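Local coordinates for odorant Binding Protein from Varroa destructor, form P2<1> (PDB 7NZA) that probably binds and carries small odorant-like molecules for the mite in a wide open internal cavity within a mainly helical fold, at residues V15-L24 with I137-M146; F84-K92 with V104-Q112. All coordinates share one frame; numbering follows the deposited sequence.

Contact 1. Residues V15-L24 with I137-M146; sequences VIEWGKCEQL and ISQICGIKVM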
loop_
_atom_site.group_PDB
_atom_site.type_symbol
_atom_site.label_atom_id
_atom_site.label_comp_id
_atom_site.label_asym_id
_atom_site.label_seq_id
_atom_site.Cartn_x
_atom_site.Cartn_y
_atom_site.Cartn_z
ATOM N N VAL A 15 -0.072 1.317 -6.879
ATOM C CA VAL A 15 -0.446 1.400 -8.295
ATOM C C VAL A 15 -0.079 2.800 -8.769
ATOM O O VAL A 15 -0.812 3.770 -8.462
ATOM C CB VAL A 15 -1.913 1.105 -8.476
ATOM C CG1 VAL A 15 -2.312 1.179 -9.912
ATOM C CG2 VAL A 15 -2.298 -0.262 -7.918
ATOM N N ILE A 16 1.081 2.922 -9.376
ATOM C CA ILE A 16 1.747 4.203 -9.653
ATOM C C ILE A 16 2.253 4.186 -11.075
ATOM O O ILE A 16 2.904 3.192 -11.461
ATOM C CB ILE A 16 2.886 4.448 -8.685
ATOM C CG1 ILE A 16 2.305 4.504 -7.294
ATOM C CG2 ILE A 16 3.599 5.712 -9.074
ATOM C CD1 ILE A 16 3.386 4.747 -6.230
ATOM N N GLU A 17 2.030 5.269 -11.784
ATOM C CA GLU A 17 2.751 5.601 -13.008
ATOM C C GLU A 17 3.815 6.632 -12.686
ATOM O O GLU A 17 3.506 7.678 -12.116
ATOM C CB GLU A 17 1.814 6.085 -14.085
ATOM C CG GLU A 17 0.904 4.992 -14.569
ATOM C CD GLU A 17 0.216 5.376 -15.853
ATOM O OE1 GLU A 17 -0.914 5.598 -15.825
ATOM O OE2 GLU A 17 0.825 5.280 -16.925
ATOM N N TRP A 18 5.042 6.355 -13.025
ATOM C CA TRP A 18 6.212 7.099 -12.578
ATOM C C TRP A 18 6.556 8.264 -13.500
ATOM O O TRP A 18 7.487 8.982 -13.164
ATOM C CB TRP A 18 7.367 6.116 -12.400
ATOM C CG TRP A 18 7.116 5.214 -11.222
ATOM C CD1 TRP A 18 6.549 3.977 -11.250
ATOM C CD2 TRP A 18 7.317 5.557 -9.834
ATOM N NE1 TRP A 18 6.394 3.524 -9.963
ATOM C CE2 TRP A 18 6.830 4.461 -9.084
ATOM C CE3 TRP A 18 7.843 6.652 -9.168
ATOM C CZ2 TRP A 18 6.913 4.455 -7.684
ATOM C CZ3 TRP A 18 7.908 6.625 -7.811
ATOM C CH2 TRP A 18 7.438 5.539 -7.077
ATOM N N GLY A 19 5.861 8.408 -14.623
ATOM C CA GLY A 19 6.102 9.581 -15.468
ATOM C C GLY A 19 7.539 9.639 -15.971
ATOM O O GLY A 19 8.112 8.685 -16.484
ATOM N N LYS A 20 8.173 10.753 -15.719
ATOM C CA LYS A 20 9.569 11.118 -16.085
ATOM C C LYS A 20 10.568 10.563 -15.080
ATOM O O LYS A 20 11.774 10.908 -15.177
ATOM C CB LYS A 20 9.737 12.643 -16.254
ATOM C CG LYS A 20 8.818 13.254 -17.299
ATOM C CD LYS A 20 9.023 14.748 -17.567
ATOM C CE LYS A 20 9.308 15.545 -16.310
ATOM N NZ LYS A 20 9.365 17.007 -16.563
ATOM N N CYS A 21 10.119 9.846 -14.036
ATOM C CA CYS A 21 10.949 9.561 -12.857
ATOM C C CYS A 21 10.864 8.088 -12.444
ATOM O O CYS A 21 10.703 7.805 -11.288
ATOM C CB CYS A 21 10.503 10.499 -11.743
ATOM S SG CYS A 21 10.810 12.224 -12.155
ATOM N N GLU A 22 11.047 7.185 -13.402
ATOM C CA GLU A 22 11.073 5.739 -13.142
ATOM C C GLU A 22 12.160 5.424 -12.122
ATOM O O GLU A 22 11.989 4.448 -11.360
ATOM C CB GLU A 22 11.296 4.991 -14.447
ATOM C CG GLU A 22 10.089 4.952 -15.355
ATOM C CD GLU A 22 8.946 4.017 -14.950
ATOM O OE1 GLU A 22 9.133 3.109 -14.114
ATOM O OE2 GLU A 22 7.863 4.178 -15.548
ATOM N N GLN A 23 13.211 6.223 -12.033
ATOM C CA GLN A 23 14.312 5.963 -11.070
ATOM C C GLN A 23 13.821 6.013 -9.633
ATOM O O GLN A 23 14.527 5.567 -8.740
ATOM C CB GLN A 23 15.427 6.996 -11.238
ATOM C CG GLN A 23 16.136 6.907 -12.595
ATOM C CD GLN A 23 15.438 7.677 -13.670
ATOM O OE1 GLN A 23 14.359 8.272 -13.556
ATOM N NE2 GLN A 23 16.127 7.723 -14.819
ATOM N N LEU A 24 12.675 6.632 -9.364
ATOM C CA LEU A 24 12.214 6.754 -7.954
ATOM C C LEU A 24 11.442 5.523 -7.477
ATOM O O LEU A 24 11.071 5.479 -6.307
ATOM C CB LEU A 24 11.375 8.020 -7.815
ATOM C CG LEU A 24 12.111 9.323 -8.105
ATOM C CD1 LEU A 24 11.221 10.549 -7.842
ATOM C CD2 LEU A 24 13.395 9.437 -7.304
ATOM N N ILE A 137 7.532 16.580 -6.066
ATOM C CA ILE A 137 8.147 15.542 -6.918
ATOM C C ILE A 137 7.101 15.037 -7.872
ATOM O O ILE A 137 7.329 14.810 -9.062
ATOM C CB ILE A 137 8.817 14.447 -6.122
ATOM C CG1 ILE A 137 10.027 14.954 -5.346
ATOM C CG2 ILE A 137 9.225 13.322 -7.082
ATOM C CD1 ILE A 137 10.605 13.928 -4.441
ATOM N N SER A 138 5.872 14.782 -7.380
ATOM C CA SER A 138 4.775 14.256 -8.234
ATOM C C SER A 138 4.498 15.215 -9.383
ATOM O O SER A 138 4.282 14.788 -10.549
ATOM C CB SER A 138 3.508 13.949 -7.460
ATOM O OG SER A 138 3.718 12.942 -6.539
ATOM N N GLN A 139 4.446 16.500 -9.064
ATOM C CA GLN A 139 4.192 17.518 -10.098
ATOM C C GLN A 139 5.315 17.571 -11.119
ATOM O O GLN A 139 5.042 17.590 -12.300
ATOM C CB GLN A 139 4.031 18.919 -9.487
ATOM C CG GLN A 139 2.830 19.085 -8.599
ATOM C CD GLN A 139 1.581 19.098 -9.442
ATOM O OE1 GLN A 139 1.443 19.901 -10.362
ATOM N NE2 GLN A 139 0.654 18.224 -9.141
ATOM N N ILE A 140 6.556 17.611 -10.690
ATOM C CA ILE A 140 7.716 17.729 -11.596
ATOM C C ILE A 140 7.773 16.511 -12.493
ATOM O O ILE A 140 8.032 16.593 -13.705
ATOM C CB ILE A 140 8.988 17.908 -10.793
ATOM C CG1 ILE A 140 9.018 19.272 -10.123
ATOM C CG2 ILE A 140 10.220 17.598 -11.662
ATOM C CD1 ILE A 140 9.975 19.387 -8.978
ATOM N N CYS A 141 7.511 15.351 -11.934
ATOM C CA CYS A 141 7.740 14.068 -12.643
ATOM C C CYS A 141 6.520 13.657 -13.466
ATOM O O CYS A 141 6.640 12.749 -14.269
ATOM C CB CYS A 141 8.039 13.001 -11.614
ATOM S SG CYS A 141 9.645 13.189 -10.811
ATOM N N GLY A 142 5.365 14.221 -13.181
ATOM C CA GLY A 142 4.090 13.706 -13.744
ATOM C C GLY A 142 3.689 12.364 -13.198
ATOM O O GLY A 142 3.200 11.501 -13.964
ATOM N N ILE A 143 3.933 12.124 -11.923
ATOM C CA ILE A 143 3.570 10.849 -11.282
ATOM C C ILE A 143 2.094 10.834 -10.968
ATOM O O ILE A 143 1.534 11.844 -10.504
ATOM C CB ILE A 143 4.365 10.620 -10.002
ATOM C CG1 ILE A 143 5.827 10.390 -10.367
ATOM C CG2 ILE A 143 3.785 9.524 -9.153
ATOM C CD1 ILE A 143 6.782 10.501 -9.187
ATOM N N LYS A 144 1.422 9.710 -11.256
ATOM C CA LYS A 144 0.020 9.492 -10.846
ATOM C C LYS A 144 -0.024 8.302 -9.889
ATOM O O LYS A 144 0.595 7.305 -10.147
ATOM C CB LYS A 144 -0.882 9.241 -12.049
ATOM C CG LYS A 144 -1.059 10.439 -12.966
ATOM C CD LYS A 144 -1.953 10.131 -14.166
ATOM C CE LYS A 144 -1.281 9.195 -15.147
ATOM N NZ LYS A 144 -2.067 8.885 -16.368
ATOM N N VAL A 145 -0.757 8.465 -8.818
ATOM C CA VAL A 145 -0.881 7.392 -7.802
ATOM C C VAL A 145 -2.364 7.080 -7.653
ATOM O O VAL A 145 -3.127 7.959 -7.413
ATOM C CB VAL A 145 -0.279 7.834 -6.449
ATOM C CG1 VAL A 145 -0.398 6.760 -5.375
ATOM C CG2 VAL A 145 1.154 8.288 -6.605
ATOM N N MET A 146 -2.704 5.799 -7.681
ATOM C CA MET A 146 -4.119 5.405 -7.514
ATOM C C MET A 146 -4.483 5.502 -6.035
ATOM O O MET A 146 -3.656 5.140 -5.198
ATOM C CB MET A 146 -4.330 3.961 -7.962
ATOM C CG MET A 146 -5.773 3.632 -8.240
ATOM S SD MET A 146 -5.986 1.886 -8.623
ATOM C CE MET A 146 -5.819 1.260 -6.965
HETATM O O HOH W 1 -1.804 2.974 -5.041
#
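Cys21 and Cys141 are joined SG to SG at 2.0 Å, with a disulfide torsion of -79°, and this end of the contact is the tightly filled one. Leu24 brings its CD1 against CG2 of Ile137 at 3.5 Å and also approaches Cys141 SG (4.3 Å). Lys20 N donates a hydrogen bond to Cys141 O (2.9 Å). Lys20 belongs to the type II' turn from Trp18 to Cys21, where Gly19 is fitting: a CB there would collide with Cys141 O. This is the solvent side, with Gly19, Lys20 and Gly142 exposed. Beyond the turn lies a two-strand antiparallel sheet, a small addition to a mainly helical protein. Glu17 and Lys144 are its hydrogen-bonded pair, Ile16 and Val145 its non-hydrogen-bonded one. Ile143 keeps CG1 beside its own backbone N (chi1 -68°), which directs CD1 obliquely to Trp18 CE3 at 4.0 Å. The second subunit closes the face bearing Glu17 and Lys144, whose side chains run together to a long salt bridge, OE1 to NZ 3.5 Å; both ends also bond the backbone of its Leu47. At the far end a water links Val15 N to Met146 O, while Met146 CB meets Val15 CB at 3.8 Å.

Contact 2. Residues F84-K92 with V104-Q112; sequences FDRARNEIK and VLLKHDACQ. With NA (sodium ion), chain E.
A sodium ion lies on the flank of an antiparallel helix pair, beside Arg88 and Leu105, 2.8 Å from Leu105 O and 2.7 Å from Arg88 NE. Arg88 reaches it with an extended chain, CG opposite the backbone N (chi1 -179°), so that the ion sits at the guanidinium edge, in its plane, while Leu105 CD2 lies over one guanidinium face, toward its rim. The carboxylate of Asp109 is close by and probably offsets the positive charge. Between the helices, His108 is held from several sides. Arg88 CB makes a CH-pi contact over one ring face, 3.9 Å from the centroid, and Phe84 O lies at the ring edge, 3.2 Å from His108 CE1. His108 NE2 shares a water with Asp85 OD1 and Gln112 OE1, whereas ND1 is hydrogen-bonded to the hydroxyl of Tyr129 on helix 122-141. Gln112 lays its CG over one face of the Phe84 ring, 3.7 Å from the centroid, while its amide, 7° from parallel to the ring, stacks over the CB-CG end. With an alanine here in place of Phe84, the Gln112 side chain would probably lose the ring it stacks on, and its amide would be held less firmly against the water. Toward the other end Ile91 CG2 meets Val104 CG1 at 3.9 Å and Leu105 CD2 at 4.0 Å. The axes of the two segments come within 10.6 Å of each other, at 167°, the geometry of a helical hairpin whose second helix is further tied to helix 122-141 by the Cys111–Cys132 disulfide.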
loop_
_atom_site.group_PDB
_atom_site.type_symbol
_atom_site.label_atom_id
_atom_site.label_comp_id
_atom_site.label_asym_id
_atom_site.label_seq_id
_atom_site.Cartn_x
_atom_site.Cartn_y
_atom_site.Cartn_z
ATOM N N PHE A 84 18.092 16.526 6.649
ATOM C CA PHE A 84 17.727 17.080 5.311
ATOM C C PHE A 84 18.832 16.862 4.301
ATOM O O PHE A 84 18.569 16.550 3.134
ATOM C CB PHE A 84 17.405 18.570 5.432
ATOM C CG PHE A 84 16.152 18.864 6.203
ATOM C CD1 PHE A 84 14.905 18.790 5.576
ATOM C CD2 PHE A 84 16.192 19.260 7.518
ATOM C CE1 PHE A 84 13.740 19.081 6.253
ATOM C CE2 PHE A 84 15.024 19.580 8.168
ATOM C CZ PHE A 84 13.818 19.463 7.546
ATOM N N ASP A 85 20.113 16.998 4.706
ATOM C CA ASP A 85 21.212 16.859 3.727
ATOM C C ASP A 85 21.326 15.410 3.284
ATOM O O ASP A 85 21.626 15.137 2.120
ATOM C CB ASP A 85 22.580 17.303 4.268
ATOM C CG ASP A 85 22.580 18.786 4.613
ATOM O OD1 ASP A 85 21.626 19.544 4.234
ATOM O OD2 ASP A 85 23.587 19.220 5.220
ATOM N N ARG A 86 21.029 14.463 4.173
ATOM C CA ARG A 86 20.971 13.039 3.740
ATOM C C ARG A 86 19.890 12.848 2.704
ATOM O O ARG A 86 20.041 12.105 1.741
ATOM C CB ARG A 86 20.798 12.129 4.960
ATOM C CG ARG A 86 20.767 10.665 4.617
ATOM C CD ARG A 86 20.499 9.771 5.812
ATOM N NE ARG A 86 20.239 8.397 5.395
ATOM C CZ ARG A 86 19.803 7.420 6.190
ATOM N NH1 ARG A 86 19.745 7.654 7.461
ATOM N NH2 ARG A 86 19.431 6.283 5.637
ATOM N N ALA A 87 18.715 13.455 2.905
ATOM C CA ALA A 87 17.614 13.342 1.949
ATOM C C ALA A 87 18.032 13.867 0.571
ATOM O O ALA A 87 17.732 13.286 -0.468
ATOM C CB ALA A 87 16.389 14.034 2.474
ATOM N N ARG A 88 18.706 14.991 0.570
ATOM C CA ARG A 88 19.246 15.605 -0.660
ATOM C C ARG A 88 20.212 14.621 -1.358
ATOM O O ARG A 88 20.091 14.430 -2.551
ATOM C CB ARG A 88 19.920 16.935 -0.306
ATOM C CG ARG A 88 20.489 17.657 -1.495
ATOM C CD ARG A 88 21.153 18.955 -1.117
ATOM N NE ARG A 88 21.223 19.629 -2.410
ATOM C CZ ARG A 88 22.168 19.453 -3.289
ATOM N NH1 ARG A 88 23.171 18.634 -2.985
ATOM N NH2 ARG A 88 22.167 20.120 -4.434
ATOM N N ASN A 89 21.131 14.085 -0.567
ATOM C CA ASN A 89 22.119 13.169 -1.188
ATOM C C ASN A 89 21.438 11.920 -1.724
ATOM O O ASN A 89 21.802 11.409 -2.812
ATOM C CB ASN A 89 23.167 12.794 -0.188
ATOM C CG ASN A 89 24.082 13.929 0.193
ATOM O OD1 ASN A 89 24.228 14.883 -0.572
ATOM N ND2 ASN A 89 24.726 13.776 1.331
ATOM N N GLU A 90 20.387 11.460 -1.068
ATOM C CA GLU A 90 19.651 10.252 -1.538
ATOM C C GLU A 90 18.963 10.567 -2.845
ATOM O O GLU A 90 18.968 9.712 -3.789
ATOM C CB GLU A 90 18.695 9.731 -0.476
ATOM C CG GLU A 90 17.930 8.494 -0.853
ATOM C CD GLU A 90 16.716 8.116 -0.030
ATOM O OE1 GLU A 90 16.141 8.979 0.644
ATOM O OE2 GLU A 90 16.261 6.972 -0.197
ATOM N N ILE A 91 18.413 11.772 -3.031
ATOM C CA ILE A 91 17.806 12.160 -4.328
ATOM C C ILE A 91 18.906 12.119 -5.389
ATOM O O ILE A 91 18.625 11.652 -6.522
ATOM C CB ILE A 91 17.164 13.549 -4.237
ATOM C CG1 ILE A 91 15.921 13.540 -3.343
ATOM C CG2 ILE A 91 16.844 14.052 -5.620
ATOM C CD1 ILE A 91 15.497 14.930 -2.868
ATOM N N LYS A 92 20.041 12.760 -5.136
ATOM C CA LYS A 92 21.130 12.751 -6.153
ATOM C C LYS A 92 21.499 11.311 -6.552
ATOM O O LYS A 92 21.723 11.063 -7.709
ATOM C CB LYS A 92 22.338 13.513 -5.607
ATOM C CG LYS A 92 22.145 15.013 -5.553
ATOM C CD LYS A 92 23.239 15.756 -4.888
ATOM C CE LYS A 92 24.572 15.510 -5.537
ATOM N NZ LYS A 92 25.647 16.062 -4.698
ATOM N N VAL A 104 13.877 19.051 -8.825
ATOM C CA VAL A 104 13.622 18.363 -7.536
ATOM C C VAL A 104 14.505 18.916 -6.421
ATOM O O VAL A 104 14.033 19.135 -5.287
ATOM C CB VAL A 104 13.698 16.838 -7.707
ATOM C CG1 VAL A 104 13.656 16.191 -6.333
ATOM C CG2 VAL A 104 12.609 16.310 -8.646
ATOM N N LEU A 105 15.782 19.139 -6.718
ATOM C CA LEU A 105 16.708 19.646 -5.685
ATOM C C LEU A 105 16.358 21.105 -5.299
ATOM O O LEU A 105 16.575 21.468 -4.140
ATOM C CB LEU A 105 18.128 19.523 -6.244
ATOM C CG LEU A 105 18.705 18.098 -6.254
ATOM C CD1 LEU A 105 20.084 18.166 -6.895
ATOM C CD2 LEU A 105 18.765 17.478 -4.889
ATOM N N LEU A 106 15.816 21.873 -6.196
ATOM C CA LEU A 106 15.356 23.227 -5.841
ATOM C C LEU A 106 14.151 23.136 -4.935
ATOM O O LEU A 106 14.064 23.828 -3.920
ATOM C CB LEU A 106 15.029 24.037 -7.101
ATOM C CG LEU A 106 14.677 25.494 -6.843
ATOM C CD1 LEU A 106 15.827 26.242 -6.142
ATOM C CD2 LEU A 106 14.340 26.163 -8.157
ATOM N N LYS A 107 13.223 22.203 -5.221
ATOM C CA LYS A 107 12.078 21.999 -4.316
ATOM C C LYS A 107 12.554 21.425 -3.019
ATOM O O LYS A 107 11.929 21.701 -1.972
ATOM C CB LYS A 107 10.970 21.196 -5.008
ATOM C CG LYS A 107 10.231 21.959 -6.091
ATOM C CD LYS A 107 9.561 23.186 -5.539
ATOM C CE LYS A 107 8.612 23.790 -6.566
ATOM N NZ LYS A 107 7.889 24.911 -5.936
ATOM N N HIS A 108 13.594 20.595 -2.972
ATOM C CA HIS A 108 14.132 20.161 -1.672
ATOM C C HIS A 108 14.394 21.404 -0.835
ATOM O O HIS A 108 14.085 21.416 0.369
ATOM C CB HIS A 108 15.423 19.326 -1.875
ATOM C CG HIS A 108 16.145 19.079 -0.651
ATOM N ND1 HIS A 108 15.786 18.100 0.220
ATOM C CD2 HIS A 108 17.194 19.751 -0.130
ATOM C CE1 HIS A 108 16.592 18.142 1.256
ATOM N NE2 HIS A 108 17.486 19.150 1.060
ATOM N N ASP A 109 15.107 22.378 -1.362
ATOM C CA ASP A 109 15.437 23.595 -0.588
ATOM C C ASP A 109 14.124 24.290 -0.195
ATOM O O ASP A 109 14.064 24.743 0.970
ATOM C CB ASP A 109 16.379 24.489 -1.373
ATOM C CG ASP A 109 17.744 23.912 -1.687
ATOM O OD1 ASP A 109 18.225 23.142 -0.887
ATOM O OD2 ASP A 109 18.245 24.291 -2.781
ATOM N N ALA A 110 13.227 24.439 -1.149
ATOM C CA ALA A 110 11.987 25.170 -0.814
ATOM C C ALA A 110 11.188 24.447 0.272
ATOM O O ALA A 110 10.650 25.073 1.184
ATOM C CB ALA A 110 11.122 25.321 -2.057
ATOM N N CYS A 111 11.157 23.136 0.220
ATOM C CA CYS A 111 10.388 22.318 1.174
ATOM C C CYS A 111 11.087 22.320 2.532
ATOM O O CYS A 111 10.406 22.423 3.564
ATOM C CB CYS A 111 10.250 20.896 0.670
ATOM S SG CYS A 111 9.074 20.755 -0.708
ATOM N N GLN A 112 12.430 22.274 2.593
ATOM C CA GLN A 112 13.133 22.376 3.864
ATOM C C GLN A 112 12.832 23.729 4.491
ATOM O O GLN A 112 12.648 23.817 5.693
ATOM C CB GLN A 112 14.618 22.105 3.667
ATOM C CG GLN A 112 15.403 22.272 4.945
ATOM C CD GLN A 112 16.855 21.947 4.769
ATOM O OE1 GLN A 112 17.303 21.505 3.735
ATOM N NE2 GLN A 112 17.613 22.051 5.864
HETATM NA NA NA E . 19.135 21.177 -3.030
HETATM O O HOH W 2 19.521 20.174 2.783
#

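Overall arrangement
From the N terminus the chain first passes through 15-24, half of contact 1, and then enters the helices. After helices 28-44 and 55-72 it reaches 84-92, turns back, and contact 2 closes a short loop against 104-112 on the next long helix. Helix 122-141 follows and delivers 137-146 back to the start, so contact 1 closes a far larger loop within which contact 2 is nested. Their centres lie about 17 Å apart, yet they meet directly: Ile137 and Ile140 of contact 1 pack on Val104 and Lys107 of contact 2. Contact 1 thus ties both chain ends to the helical body, contact 2 joins two neighbouring helices, and both touch the second subunit.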